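Local coordinates for protein malate dehydrogenase (PDB 1V9N) that catalyses the NAD-dependent oxidation of (S)-malate to oxaloacetate, and its reverse, as a homodimer of the LDH2/MDH2 oxidoreductase family, at residues 21-26 with 58-63; 28-33 with 66-71; 42-47 with 96-101; 62-67 with 352-357; 102-107 with 120-125. All blocks are in the same frame, centred on the assembly; numbering follows the deposited sequence.

In the fold
Four of the five contacts tie helices together, and the fifth lays a helix on the sheet. Contacts 1, 2 and 4 form one cluster around helix 60-69: the centres of contacts 1 and 4 are about 7 Å apart, those of 2 and 4 about 8 Å, and those of 1 and 2 about 11 Å. Contact 3 connects this helical layer to helix 97-115, with Tyr63 meeting Gln98 and Ile23 packing on Val45. Contact 5, its centre about 12 Å from that of contact 3, carries helix 97-115 onto strand 117-125. A bound NADPH lies close to contact 3 and further from contact 5, about 8 Å from the side chain of Gln98 and about 13 Å from that of Ala122.

Contact 1 (21-26 with 58-63); sequences SFIVRV and QRLKRY
The carbonyl oxygen of Phe22 receives two backbone N-H groups of its own helix, Val26 N at 3.0 Å from Phe22 O and, more weakly, Arg25 N, while the ring of the same residue reaches across to Leu60. The bonds of this oxygen thus stay within helix 16-29, and it is ring carbon that Phe22 offers to the first turn of helix 60-69. Leu60 carries that side almost alone. With its CG anti to the backbone N (chi1 -179°), it extends toward the other helix and divides its two methyls between neighbouring residues. Leu60 CD2 lies 3.8 Å from Phe22 CE2, approaching the ring obliquely, and Leu60 CD1 meets the CG2 branch of Ile23 at 4.1 Å. One face of the Phe22 ring is taken by Val26 CG2, 3.6 Å above its plane, and Arg25 NH2 stands at the edge in the plane of that ring. This same nitrogen is hydrogen-bonded to Glu358 O. Leu348 and Ala352 of helix 342-355 also pack on Phe22, whereas Ile23 turns to Ala41 and Val45 of helix 34-49. No hydrogen bond joins the two segments, so the attraction between them is that of buried apolar groups, a leucine set against a ring and a branched aliphatic chain.

Contact 2 (28-33 with 66-71); sequences TKLGVP and GIISGG
Leu30 and Ile67 face each other where two helices finish in Schellman motifs, with Gly31 ending helix 16-29 and Gly70 ending helix 60-69. Both glycines have positive phi, 98° and 83°, and backbone angles of this kind suit glycine. The backbone bonds belong to these ends: Gly31 N donates to Thr28 O at 3.0 Å, and Gly70 N to Ile67 O at 3.3 Å. Weak additions come from Gly71 N, which reaches both Gly66 O and the hydroxyl of Ser69; that hydroxyl is also hydrogen-bonded to Ser272 O. Across the contact all touching is apolar. Leu30 offers two parts of its side chain to successive residues, its CB lying 3.9 Å from Ile67 CG2 and its CD2 4.0 Å from Ile68 CG1. The pair with Ile68 lies toward solvent, where Arg354 of helix 342-355 also packs on that isoleucine. Val32 and Ile67 form the inner half, sharing Leu27 and Leu74 as neighbours. The first torsion of Ile67 (chi1 -74°) parts its branches, CG2 going to Leu30 and CG1 with its methyl to Val32. The valine and isoleucine side chains cross at about a right angle, with Ile67 CD1 3.6 Å from Val32 CG2.

Contact 3 (42-47 with 96-101); sequences DNLVMA and LGQVVG
Gln98 and Asn43 supply most of the buried surface between helix 97-115 and helix 34-49, with Leu44 adding a smaller share. The glutamine meets its partner first through carbon: its CG lies 3.6 Å from Asn43 CG and 3.7 Å from Asn43 CB, so the aliphatic part of one side chain rests against the root of the other's amide. A bend at chi2 (77°) then swings the glutamine amide round, and the two amide planes stand 76° apart. Gln98 NE2 comes within 3.5 Å of Asn43 OD1, yet the two groups make no hydrogen bond. That nitrogen is instead engaged, weakly, with Tyr63 OH, which in turn is hydrogen-bonded to His127 ND1. Leu44 makes a looser approach, its CD2 4.3 Å from Gln98 NE2, and also packs against Tyr63. Tyr134 of helix 132-139 touches both Asn43 and Gln98. The side chain of Gln98 ends about 8 Å from the bound NADPH, near the cofactor without contacting it. Two amides thus lie crosswise in a buried setting without bonding each other, and the weak hydrogen bond of the glutamine nitrogen makes it a link in a polar chain running from helix 97-115 through Tyr63 to His127.

Contact 4 (62-67 with 352-357); sequences RYVDGI and AKRVGV
Arg354 and Asp65 meet twice over, by a long salt bridge and through one water molecule. The direct leg is weak: Arg354 NH1 donates to Asp65 OD1 over 3.4 Å with an angle of 148° at the hydrogen. The mediated leg is shorter, for water 1 donates to Asp65 OD1 at 2.8 Å and accepts from Arg354 NH2 at the same distance of 2.8 Å. Both the carboxylate oxygen and the water lie at the edge of the guanidinium, near its plane, while the carboxylate plane itself is turned 58° away. One oxygen, OD1, therefore takes both legs. The arginine gets there by stretching out, its chain extended from CG to NE, and so reaches across between backbones whose nearest CA atoms, of Val64 and Val355, are 9.4 Å apart. Its end also lies by Val64, the two side chains running in opposite directions, with Val64 CG1 4.2 Å from Arg354 NH1. This polar link lies at the surface, and crystal neighbours touch both charged residues. Helix 342-355 ends just beyond, in a Schellman motif at Gly356, and Val26 of helix 16-29 packs both on Val64 of helix 60-69 and on Val357, just past that helix end.

Contact 5 (102-107 with 120-125); sequences YRSMKL and VIARNS
Val120, at the start of the segment on strand 117-125, directs its side chain at helix 97-115 and can be followed outward atom by atom. Its CB already lies 3.7 Å from the carbonyl oxygen of Ser104. From there the branches separate. CG1, which continues the line of the backbone N across the CA-CB bond (chi1 177°), settles beside the serine side chain, with Val120 CG1 3.8 Å from Ser104 CB. CG2 sits by both Ser104 and Leu107, with Val120 CG2 3.6 Å from Ser104 O and 4.1 Å from Leu107 CG. The leucine crosses the valine at about a right angle and brings its CD2 equally close. A single branched residue thus bridges two positions on the same side of the helix. Ala122, two residues along the strand, presents its methyl to the same side, and its CB lies 3.9 Å from Ser104 OG. That hydroxyl is hydrogen-bonded to Val100 O, one turn back in its own helix, which lets the serine pack here among hydrocarbon groups with its polar end satisfied. Ile121, between the two, points away from the helix and packs on Phe290 of the second subunit. The axes of helix 102-107 and strand 120-123 approach to 8.3 Å, at 160° between their directions, nearly antiparallel. Since strand 87-91 precedes the helix and lies parallel to and beside strand 117-125 in the mixed sheet, the whole is a beta-alpha-beta crossover, here held by small and branched residues at its helix-sheet interface.

Contact 1 (21-26 with 58-63)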
# COMPACT_ATOMS: atom_id res chain seq x y z
N SER A 21 -11.94 -23.79 21.95
CA SER A 21 -13.22 -24.23 22.50
C SER A 21 -13.73 -23.27 23.57
O SER A 21 -14.93 -23.08 23.72
CB SER A 21 -13.08 -25.64 23.10
OG SER A 21 -12.16 -25.64 24.18
N PHE A 22 -12.81 -22.66 24.30
CA PHE A 22 -13.18 -21.70 25.33
C PHE A 22 -13.92 -20.54 24.68
O PHE A 22 -15.06 -20.23 25.04
CB PHE A 22 -11.94 -21.18 26.04
CG PHE A 22 -12.20 -19.97 26.90
CD1 PHE A 22 -12.99 -20.07 28.04
CD2 PHE A 22 -11.71 -18.73 26.53
CE1 PHE A 22 -13.27 -18.95 28.81
CE2 PHE A 22 -11.99 -17.59 27.29
CZ PHE A 22 -12.78 -17.71 28.43
N ILE A 23 -13.28 -19.90 23.70
CA ILE A 23 -13.87 -18.77 23.00
C ILE A 23 -15.25 -19.12 22.47
O ILE A 23 -16.20 -18.34 22.62
CB ILE A 23 -12.98 -18.32 21.80
CG1 ILE A 23 -11.63 -17.82 22.32
CG2 ILE A 23 -13.67 -17.20 21.01
CD1 ILE A 23 -10.61 -17.57 21.22
N VAL A 24 -15.37 -20.30 21.87
CA VAL A 24 -16.65 -20.75 21.32
C VAL A 24 -17.71 -20.92 22.41
O VAL A 24 -18.89 -20.64 22.19
CB VAL A 24 -16.48 -22.09 20.55
CG1 VAL A 24 -17.83 -22.64 20.14
CG2 VAL A 24 -15.62 -21.86 19.30
N ARG A 25 -17.29 -21.38 23.59
CA ARG A 25 -18.22 -21.56 24.71
C ARG A 25 -18.81 -20.22 25.13
O ARG A 25 -20.02 -20.07 25.25
CB ARG A 25 -17.51 -22.16 25.94
CG ARG A 25 -17.36 -23.67 25.93
CD ARG A 25 -17.18 -24.18 27.36
NE ARG A 25 -15.92 -23.75 27.97
CZ ARG A 25 -14.72 -24.18 27.58
NH1 ARG A 25 -14.61 -25.04 26.59
NH2 ARG A 25 -13.63 -23.75 28.20
N VAL A 26 -17.93 -19.25 25.35
CA VAL A 26 -18.34 -17.92 25.77
C VAL A 26 -19.28 -17.27 24.75
O VAL A 26 -20.35 -16.79 25.11
CB VAL A 26 -17.11 -17.00 25.95
CG1 VAL A 26 -17.55 -15.58 26.27
CG2 VAL A 26 -16.21 -17.54 27.05
N GLN A 58 -6.95 -11.61 24.00
CA GLN A 58 -6.89 -10.44 24.87
C GLN A 58 -7.99 -9.44 24.49
O GLN A 58 -8.30 -8.53 25.25
CB GLN A 58 -5.53 -9.76 24.72
CG GLN A 58 -5.36 -8.54 25.60
CD GLN A 58 -4.32 -7.58 25.06
OE1 GLN A 58 -4.52 -6.94 24.03
NE2 GLN A 58 -3.19 -7.48 25.75
N ARG A 59 -8.58 -9.64 23.32
CA ARG A 59 -9.63 -8.76 22.81
C ARG A 59 -11.01 -9.39 22.89
O ARG A 59 -11.96 -8.89 22.31
CB ARG A 59 -9.34 -8.43 21.36
CG ARG A 59 -7.95 -7.93 21.15
CD ARG A 59 -7.95 -6.44 21.17
NE ARG A 59 -7.61 -5.91 19.87
CZ ARG A 59 -7.64 -4.61 19.59
NH1 ARG A 59 -8.01 -3.76 20.53
NH2 ARG A 59 -7.28 -4.17 18.39
N LEU A 60 -11.10 -10.52 23.58
CA LEU A 60 -12.38 -11.19 23.71
C LEU A 60 -13.32 -10.33 24.56
O LEU A 60 -14.52 -10.27 24.30
CB LEU A 60 -12.20 -12.56 24.37
CG LEU A 60 -13.49 -13.35 24.52
CD1 LEU A 60 -14.04 -13.71 23.15
CD2 LEU A 60 -13.22 -14.61 25.35
N LYS A 61 -12.77 -9.66 25.56
CA LYS A 61 -13.58 -8.80 26.43
C LYS A 61 -14.24 -7.67 25.64
O LYS A 61 -15.32 -7.20 26.00
CB LYS A 61 -12.72 -8.22 27.55
CG LYS A 61 -11.64 -7.27 27.07
CD LYS A 61 -10.87 -6.67 28.24
CE LYS A 61 -9.84 -5.66 27.75
NZ LYS A 61 -9.12 -5.02 28.88
N ARG A 62 -13.58 -7.25 24.57
CA ARG A 62 -14.09 -6.18 23.71
C ARG A 62 -15.35 -6.65 22.99
O ARG A 62 -16.35 -5.93 22.93
CB ARG A 62 -13.02 -5.79 22.68
CG ARG A 62 -13.50 -4.79 21.63
CD ARG A 62 -12.40 -4.44 20.62
NE ARG A 62 -12.78 -3.30 19.80
CZ ARG A 62 -11.93 -2.58 19.06
NH1 ARG A 62 -10.64 -2.89 19.03
NH2 ARG A 62 -12.38 -1.55 18.35
N TYR A 63 -15.30 -7.85 22.43
CA TYR A 63 -16.45 -8.39 21.72
C TYR A 63 -17.57 -8.77 22.67
O TYR A 63 -18.74 -8.58 22.36
CB TYR A 63 -16.03 -9.60 20.88
CG TYR A 63 -14.89 -9.30 19.93
CD1 TYR A 63 -14.89 -8.13 19.17
CD2 TYR A 63 -13.81 -10.17 19.80
CE1 TYR A 63 -13.83 -7.84 18.30
CE2 TYR A 63 -12.75 -9.89 18.94
CZ TYR A 63 -12.77 -8.72 18.19
OH TYR A 63 -11.73 -8.45 17.33

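Contact 2 (28-33 with 66-71)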
# COMPACT_ATOMS: atom_id res chain seq x y z
N THR A 28 -21.11 -18.62 22.22
CA THR A 28 -22.40 -19.28 22.03
C THR A 28 -23.30 -19.06 23.24
O THR A 28 -24.51 -18.97 23.10
CB THR A 28 -22.24 -20.80 21.75
OG1 THR A 28 -21.43 -21.41 22.77
CG2 THR A 28 -21.60 -21.01 20.39
N LYS A 29 -22.70 -18.96 24.42
CA LYS A 29 -23.46 -18.71 25.66
C LYS A 29 -24.11 -17.32 25.58
O LYS A 29 -25.15 -17.07 26.20
CB LYS A 29 -22.53 -18.77 26.87
CG LYS A 29 -23.21 -18.52 28.22
CD LYS A 29 -24.17 -19.65 28.57
CE LYS A 29 -24.85 -19.41 29.92
NZ LYS A 29 -25.79 -20.50 30.24
N LEU A 30 -23.49 -16.42 24.82
CA LEU A 30 -24.01 -15.07 24.66
C LEU A 30 -24.99 -14.95 23.49
O LEU A 30 -25.45 -13.86 23.16
CB LEU A 30 -22.85 -14.08 24.47
CG LEU A 30 -22.01 -13.78 25.71
CD1 LEU A 30 -20.71 -13.11 25.31
CD2 LEU A 30 -22.81 -12.90 26.67
N GLY A 31 -25.30 -16.08 22.85
CA GLY A 31 -26.24 -16.06 21.75
C GLY A 31 -25.67 -16.03 20.34
O GLY A 31 -26.43 -15.95 19.37
N VAL A 32 -24.35 -16.08 20.22
CA VAL A 32 -23.72 -16.06 18.90
C VAL A 32 -23.87 -17.44 18.26
O VAL A 32 -23.50 -18.45 18.86
CB VAL A 32 -22.21 -15.73 18.99
CG1 VAL A 32 -21.57 -15.77 17.60
CG2 VAL A 32 -22.01 -14.36 19.62
N PRO A 33 -24.44 -17.50 17.04
CA PRO A 33 -24.61 -18.79 16.36
C PRO A 33 -23.27 -19.52 16.36
O PRO A 33 -22.22 -18.91 16.14
CB PRO A 33 -25.06 -18.39 14.96
CG PRO A 33 -25.89 -17.15 15.25
CD PRO A 33 -25.02 -16.40 16.25
N GLY A 66 -19.38 -5.69 23.65
CA GLY A 66 -20.16 -5.21 22.52
C GLY A 66 -21.43 -6.02 22.34
O GLY A 66 -22.47 -5.48 21.98
N ILE A 67 -21.35 -7.31 22.59
CA ILE A 67 -22.51 -8.18 22.46
C ILE A 67 -23.53 -7.86 23.54
O ILE A 67 -24.73 -7.73 23.28
CB ILE A 67 -22.09 -9.67 22.55
CG1 ILE A 67 -21.37 -10.07 21.26
CG2 ILE A 67 -23.30 -10.55 22.81
CD1 ILE A 67 -20.71 -11.44 21.32
N ILE A 68 -23.04 -7.73 24.77
CA ILE A 68 -23.90 -7.42 25.90
C ILE A 68 -24.55 -6.03 25.78
O ILE A 68 -25.70 -5.84 26.17
CB ILE A 68 -23.10 -7.53 27.22
CG1 ILE A 68 -22.78 -9.00 27.49
CG2 ILE A 68 -23.87 -6.89 28.37
CD1 ILE A 68 -21.87 -9.24 28.70
N SER A 69 -23.83 -5.07 25.22
CA SER A 69 -24.37 -3.72 25.09
C SER A 69 -25.22 -3.51 23.83
O SER A 69 -25.81 -2.45 23.65
CB SER A 69 -23.25 -2.69 25.10
OG SER A 69 -22.59 -2.67 23.85
N GLY A 70 -25.27 -4.52 22.96
CA GLY A 70 -26.04 -4.38 21.74
C GLY A 70 -25.25 -3.66 20.66
O GLY A 70 -25.80 -3.29 19.61
N GLY A 71 -23.96 -3.45 20.91
CA GLY A 71 -23.11 -2.78 19.94
C GLY A 71 -22.70 -3.74 18.83
O GLY A 71 -22.17 -3.32 17.80

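Contact 3 (42-47 with 96-101)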
# COMPACT_ATOMS: atom_id res chain seq x y z
N ASP A 42 -11.53 -18.75 15.35
CA ASP A 42 -10.49 -19.05 14.37
C ASP A 42 -9.62 -17.82 14.14
O ASP A 42 -8.39 -17.90 14.11
CB ASP A 42 -11.13 -19.49 13.05
CG ASP A 42 -10.11 -20.02 12.05
OD1 ASP A 42 -10.47 -20.17 10.86
OD2 ASP A 42 -8.96 -20.28 12.45
N ASN A 43 -10.26 -16.66 13.98
CA ASN A 43 -9.55 -15.41 13.75
C ASN A 43 -8.71 -14.97 14.95
O ASN A 43 -7.55 -14.58 14.80
CB ASN A 43 -10.56 -14.31 13.36
CG ASN A 43 -9.96 -12.93 13.37
OD1 ASN A 43 -9.82 -12.31 14.42
ND2 ASN A 43 -9.60 -12.42 12.19
N LEU A 44 -9.29 -15.02 16.14
CA LEU A 44 -8.57 -14.61 17.34
C LEU A 44 -7.45 -15.58 17.69
O LEU A 44 -6.38 -15.17 18.13
CB LEU A 44 -9.53 -14.48 18.54
CG LEU A 44 -10.61 -13.39 18.45
CD1 LEU A 44 -11.43 -13.37 19.74
CD2 LEU A 44 -9.94 -12.04 18.23
N VAL A 45 -7.69 -16.88 17.50
CA VAL A 45 -6.68 -17.89 17.81
C VAL A 45 -5.52 -17.79 16.84
O VAL A 45 -4.36 -17.96 17.23
CB VAL A 45 -7.28 -19.32 17.76
CG1 VAL A 45 -6.18 -20.36 17.93
CG2 VAL A 45 -8.31 -19.48 18.88
N MSE A 46 -5.81 -17.49 15.57
CA MSE A 46 -4.74 -17.36 14.59
C MSE A 46 -3.81 -16.23 15.02
O MSE A 46 -2.59 -16.35 14.90
CB MSE A 46 -5.29 -17.06 13.20
CG MSE A 46 -4.18 -16.87 12.16
SE MSE A 46 -4.81 -16.48 10.38
CE MSE A 46 -5.39 -18.25 9.90
N ALA A 47 -4.39 -15.14 15.52
CA ALA A 47 -3.60 -14.00 15.98
C ALA A 47 -2.67 -14.40 17.13
O ALA A 47 -1.51 -14.01 17.16
CB ALA A 47 -4.52 -12.86 16.43
N LEU A 96 -20.55 -9.02 13.89
CA LEU A 96 -19.16 -9.17 14.31
C LEU A 96 -18.31 -8.95 13.06
O LEU A 96 -18.69 -9.39 11.98
CB LEU A 96 -18.94 -10.59 14.85
CG LEU A 96 -19.60 -10.86 16.20
CD1 LEU A 96 -19.87 -12.35 16.37
CD2 LEU A 96 -18.70 -10.31 17.30
N GLY A 97 -17.18 -8.27 13.21
CA GLY A 97 -16.32 -8.00 12.07
C GLY A 97 -15.84 -9.27 11.38
O GLY A 97 -15.75 -9.31 10.15
N GLN A 98 -15.52 -10.29 12.17
CA GLN A 98 -15.05 -11.57 11.65
C GLN A 98 -16.10 -12.21 10.73
O GLN A 98 -15.75 -12.79 9.70
CB GLN A 98 -14.72 -12.52 12.79
CG GLN A 98 -13.50 -12.14 13.64
CD GLN A 98 -13.78 -11.01 14.63
OE1 GLN A 98 -14.92 -10.60 14.82
NE2 GLN A 98 -12.72 -10.52 15.26
N VAL A 99 -17.37 -12.11 11.11
CA VAL A 99 -18.46 -12.68 10.32
C VAL A 99 -18.65 -11.88 9.04
O VAL A 99 -18.73 -12.45 7.95
CB VAL A 99 -19.79 -12.69 11.13
CG1 VAL A 99 -20.95 -13.15 10.24
CG2 VAL A 99 -19.66 -13.63 12.32
N VAL A 100 -18.70 -10.56 9.17
CA VAL A 100 -18.86 -9.69 8.00
C VAL A 100 -17.67 -9.88 7.05
O VAL A 100 -17.85 -10.02 5.84
CB VAL A 100 -18.95 -8.20 8.43
CG1 VAL A 100 -18.98 -7.30 7.19
CG2 VAL A 100 -20.21 -7.97 9.28
N GLY A 101 -16.46 -9.89 7.60
CA GLY A 101 -15.26 -10.06 6.79
C GLY A 101 -15.16 -11.44 6.14
O GLY A 101 -14.70 -11.57 5.01

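Contact 4 (62-67 with 352-357)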
# COMPACT_ATOMS: atom_id res chain seq x y z
N ARG A 62 -13.58 -7.25 24.57
CA ARG A 62 -14.09 -6.18 23.71
C ARG A 62 -15.35 -6.65 22.99
O ARG A 62 -16.35 -5.93 22.93
CB ARG A 62 -13.02 -5.79 22.68
CG ARG A 62 -13.50 -4.79 21.63
CD ARG A 62 -12.40 -4.44 20.62
NE ARG A 62 -12.78 -3.30 19.80
CZ ARG A 62 -11.93 -2.58 19.06
NH1 ARG A 62 -10.64 -2.89 19.03
NH2 ARG A 62 -12.38 -1.55 18.35
N TYR A 63 -15.30 -7.85 22.43
CA TYR A 63 -16.45 -8.39 21.72
C TYR A 63 -17.57 -8.77 22.67
O TYR A 63 -18.74 -8.58 22.36
CB TYR A 63 -16.03 -9.60 20.88
CG TYR A 63 -14.89 -9.30 19.93
CD1 TYR A 63 -14.89 -8.13 19.17
CD2 TYR A 63 -13.81 -10.17 19.80
CE1 TYR A 63 -13.83 -7.84 18.30
CE2 TYR A 63 -12.75 -9.89 18.94
CZ TYR A 63 -12.77 -8.72 18.19
OH TYR A 63 -11.73 -8.45 17.33
N VAL A 64 -17.20 -9.30 23.84
CA VAL A 64 -18.19 -9.67 24.85
C VAL A 64 -18.99 -8.43 25.26
O VAL A 64 -20.21 -8.45 25.25
CB VAL A 64 -17.52 -10.25 26.12
CG1 VAL A 64 -18.52 -10.31 27.27
CG2 VAL A 64 -16.97 -11.64 25.83
N ASP A 65 -18.29 -7.35 25.60
CA ASP A 65 -18.97 -6.12 26.00
C ASP A 65 -19.86 -5.58 24.88
O ASP A 65 -20.95 -5.08 25.13
CB ASP A 65 -17.95 -5.05 26.40
CG ASP A 65 -17.23 -5.39 27.69
OD1 ASP A 65 -17.80 -6.14 28.52
OD2 ASP A 65 -16.10 -4.89 27.89
N GLY A 66 -19.38 -5.69 23.65
CA GLY A 66 -20.16 -5.21 22.52
C GLY A 66 -21.43 -6.02 22.34
O GLY A 66 -22.47 -5.48 21.98
N ILE A 67 -21.35 -7.31 22.59
CA ILE A 67 -22.51 -8.18 22.46
C ILE A 67 -23.53 -7.86 23.54
O ILE A 67 -24.73 -7.73 23.28
CB ILE A 67 -22.09 -9.67 22.55
CG1 ILE A 67 -21.37 -10.07 21.26
CG2 ILE A 67 -23.30 -10.55 22.81
CD1 ILE A 67 -20.71 -11.44 21.32
N ALA A 352 -15.48 -15.98 31.94
CA ALA A 352 -16.13 -17.28 32.01
C ALA A 352 -17.10 -17.32 33.20
O ALA A 352 -18.20 -17.87 33.09
CB ALA A 352 -15.07 -18.38 32.15
N LYS A 353 -16.69 -16.75 34.32
CA LYS A 353 -17.52 -16.72 35.53
C LYS A 353 -18.75 -15.84 35.29
O LYS A 353 -19.87 -16.23 35.62
CB LYS A 353 -16.72 -16.17 36.71
CG LYS A 353 -15.49 -17.00 37.06
CD LYS A 353 -14.58 -16.26 38.02
CE LYS A 353 -13.30 -17.05 38.27
NZ LYS A 353 -12.36 -16.34 39.18
N ARG A 354 -18.53 -14.66 34.71
CA ARG A 354 -19.62 -13.73 34.43
C ARG A 354 -20.71 -14.35 33.55
O ARG A 354 -21.89 -14.28 33.89
CB ARG A 354 -19.08 -12.47 33.74
CG ARG A 354 -20.16 -11.47 33.36
CD ARG A 354 -19.56 -10.26 32.64
NE ARG A 354 -20.55 -9.19 32.44
CZ ARG A 354 -20.42 -8.22 31.54
NH1 ARG A 354 -19.36 -8.19 30.74
NH2 ARG A 354 -21.36 -7.29 31.43
N VAL A 355 -20.31 -14.93 32.43
CA VAL A 355 -21.26 -15.53 31.50
C VAL A 355 -21.72 -16.91 31.93
O VAL A 355 -22.72 -17.42 31.43
CB VAL A 355 -20.67 -15.61 30.07
CG1 VAL A 355 -20.27 -14.22 29.60
CG2 VAL A 355 -19.47 -16.54 30.05
N GLY A 356 -20.98 -17.53 32.85
CA GLY A 356 -21.37 -18.84 33.34
C GLY A 356 -20.95 -20.06 32.53
O GLY A 356 -21.79 -20.91 32.23
N VAL A 357 -19.67 -20.14 32.17
CA VAL A 357 -19.15 -21.29 31.42
C VAL A 357 -17.80 -21.70 31.99
O VAL A 357 -17.17 -20.94 32.73
CB VAL A 357 -18.96 -20.97 29.91
CG1 VAL A 357 -20.28 -20.61 29.27
CG2 VAL A 357 -17.94 -19.86 29.72
O HOH W 1 -20.38 -5.64 29.43

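Contact 5 (102-107 with 120-125)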
# COMPACT_ATOMS: atom_id res chain seq x y z
N TYR A 102 -15.57 -12.47 6.87
CA TYR A 102 -15.54 -13.84 6.36
C TYR A 102 -16.47 -13.98 5.15
O TYR A 102 -16.07 -14.53 4.12
CB TYR A 102 -15.99 -14.82 7.44
CG TYR A 102 -15.94 -16.28 7.01
CD1 TYR A 102 -14.75 -17.00 7.07
CD2 TYR A 102 -17.08 -16.93 6.54
CE1 TYR A 102 -14.69 -18.34 6.69
CE2 TYR A 102 -17.03 -18.27 6.14
CZ TYR A 102 -15.83 -18.96 6.22
OH TYR A 102 -15.77 -20.29 5.87
N ARG A 103 -17.70 -13.50 5.28
CA ARG A 103 -18.68 -13.59 4.19
C ARG A 103 -18.29 -12.69 3.02
O ARG A 103 -18.51 -13.06 1.86
CB ARG A 103 -20.08 -13.21 4.69
CG ARG A 103 -20.61 -14.11 5.80
CD ARG A 103 -20.76 -15.55 5.32
NE ARG A 103 -20.91 -16.47 6.44
CZ ARG A 103 -20.95 -17.80 6.33
NH1 ARG A 103 -20.84 -18.36 5.13
NH2 ARG A 103 -21.08 -18.56 7.41
N SER A 104 -17.74 -11.53 3.33
CA SER A 104 -17.32 -10.60 2.29
C SER A 104 -16.16 -11.19 1.48
O SER A 104 -16.14 -11.09 0.25
CB SER A 104 -16.88 -9.26 2.89
OG SER A 104 -17.98 -8.56 3.43
N MSE A 105 -15.19 -11.79 2.16
CA MSE A 105 -14.05 -12.37 1.47
C MSE A 105 -14.46 -13.60 0.67
O MSE A 105 -13.94 -13.83 -0.42
CB MSE A 105 -12.93 -12.73 2.46
CG MSE A 105 -11.68 -13.31 1.80
SE MSE A 105 -10.98 -12.23 0.33
CE MSE A 105 -9.68 -11.18 1.30
N LYS A 106 -15.38 -14.40 1.20
CA LYS A 106 -15.87 -15.58 0.49
C LYS A 106 -16.50 -15.13 -0.84
O LYS A 106 -16.32 -15.77 -1.86
CB LYS A 106 -16.92 -16.32 1.32
CG LYS A 106 -16.36 -17.23 2.40
CD LYS A 106 -15.60 -18.40 1.78
CE LYS A 106 -15.04 -19.34 2.85
NZ LYS A 106 -14.37 -20.54 2.26
N LEU A 107 -17.23 -14.02 -0.80
CA LEU A 107 -17.88 -13.51 -2.01
C LEU A 107 -16.84 -12.99 -3.01
O LEU A 107 -16.97 -13.18 -4.22
CB LEU A 107 -18.86 -12.39 -1.67
CG LEU A 107 -19.56 -11.73 -2.86
CD1 LEU A 107 -20.43 -12.76 -3.59
CD2 LEU A 107 -20.42 -10.56 -2.36
N VAL A 120 -14.72 -6.66 -2.90
CA VAL A 120 -15.87 -6.49 -2.04
C VAL A 120 -15.51 -5.49 -0.95
O VAL A 120 -14.47 -5.59 -0.32
CB VAL A 120 -16.32 -7.82 -1.39
CG1 VAL A 120 -17.49 -7.58 -0.45
CG2 VAL A 120 -16.73 -8.82 -2.48
N ILE A 121 -16.38 -4.50 -0.77
CA ILE A 121 -16.17 -3.49 0.24
C ILE A 121 -17.35 -3.52 1.20
O ILE A 121 -18.50 -3.70 0.79
CB ILE A 121 -16.02 -2.11 -0.41
CG1 ILE A 121 -14.80 -2.15 -1.34
CG2 ILE A 121 -15.86 -1.04 0.64
CD1 ILE A 121 -14.59 -0.90 -2.14
N ALA A 122 -17.06 -3.36 2.49
CA ALA A 122 -18.11 -3.41 3.48
C ALA A 122 -18.11 -2.22 4.42
O ALA A 122 -17.06 -1.69 4.77
CB ALA A 122 -17.99 -4.71 4.29
N ARG A 123 -19.31 -1.78 4.80
CA ARG A 123 -19.46 -0.68 5.74
C ARG A 123 -20.36 -1.22 6.84
O ARG A 123 -20.87 -2.34 6.74
CB ARG A 123 -20.13 0.53 5.08
CG ARG A 123 -21.60 0.30 4.74
CD ARG A 123 -22.20 1.50 4.05
NE ARG A 123 -23.62 1.30 3.75
CZ ARG A 123 -24.22 1.80 2.68
NH1 ARG A 123 -23.53 2.52 1.81
NH2 ARG A 123 -25.52 1.59 2.49
N ASN A 124 -20.55 -0.41 7.88
CA ASN A 124 -21.40 -0.77 9.00
C ASN A 124 -21.03 -2.12 9.61
O ASN A 124 -21.89 -2.96 9.87
CB ASN A 124 -22.87 -0.76 8.57
CG ASN A 124 -23.83 -0.76 9.76
OD1 ASN A 124 -23.46 -0.35 10.86
ND2 ASN A 124 -25.06 -1.20 9.53
N SER A 125 -19.74 -2.31 9.84
CA SER A 125 -19.22 -3.54 10.43
C SER A 125 -18.57 -3.22 11.79
O SER A 125 -18.81 -2.15 12.36
CB SER A 125 -18.19 -4.16 9.48
OG SER A 125 -17.70 -5.40 9.97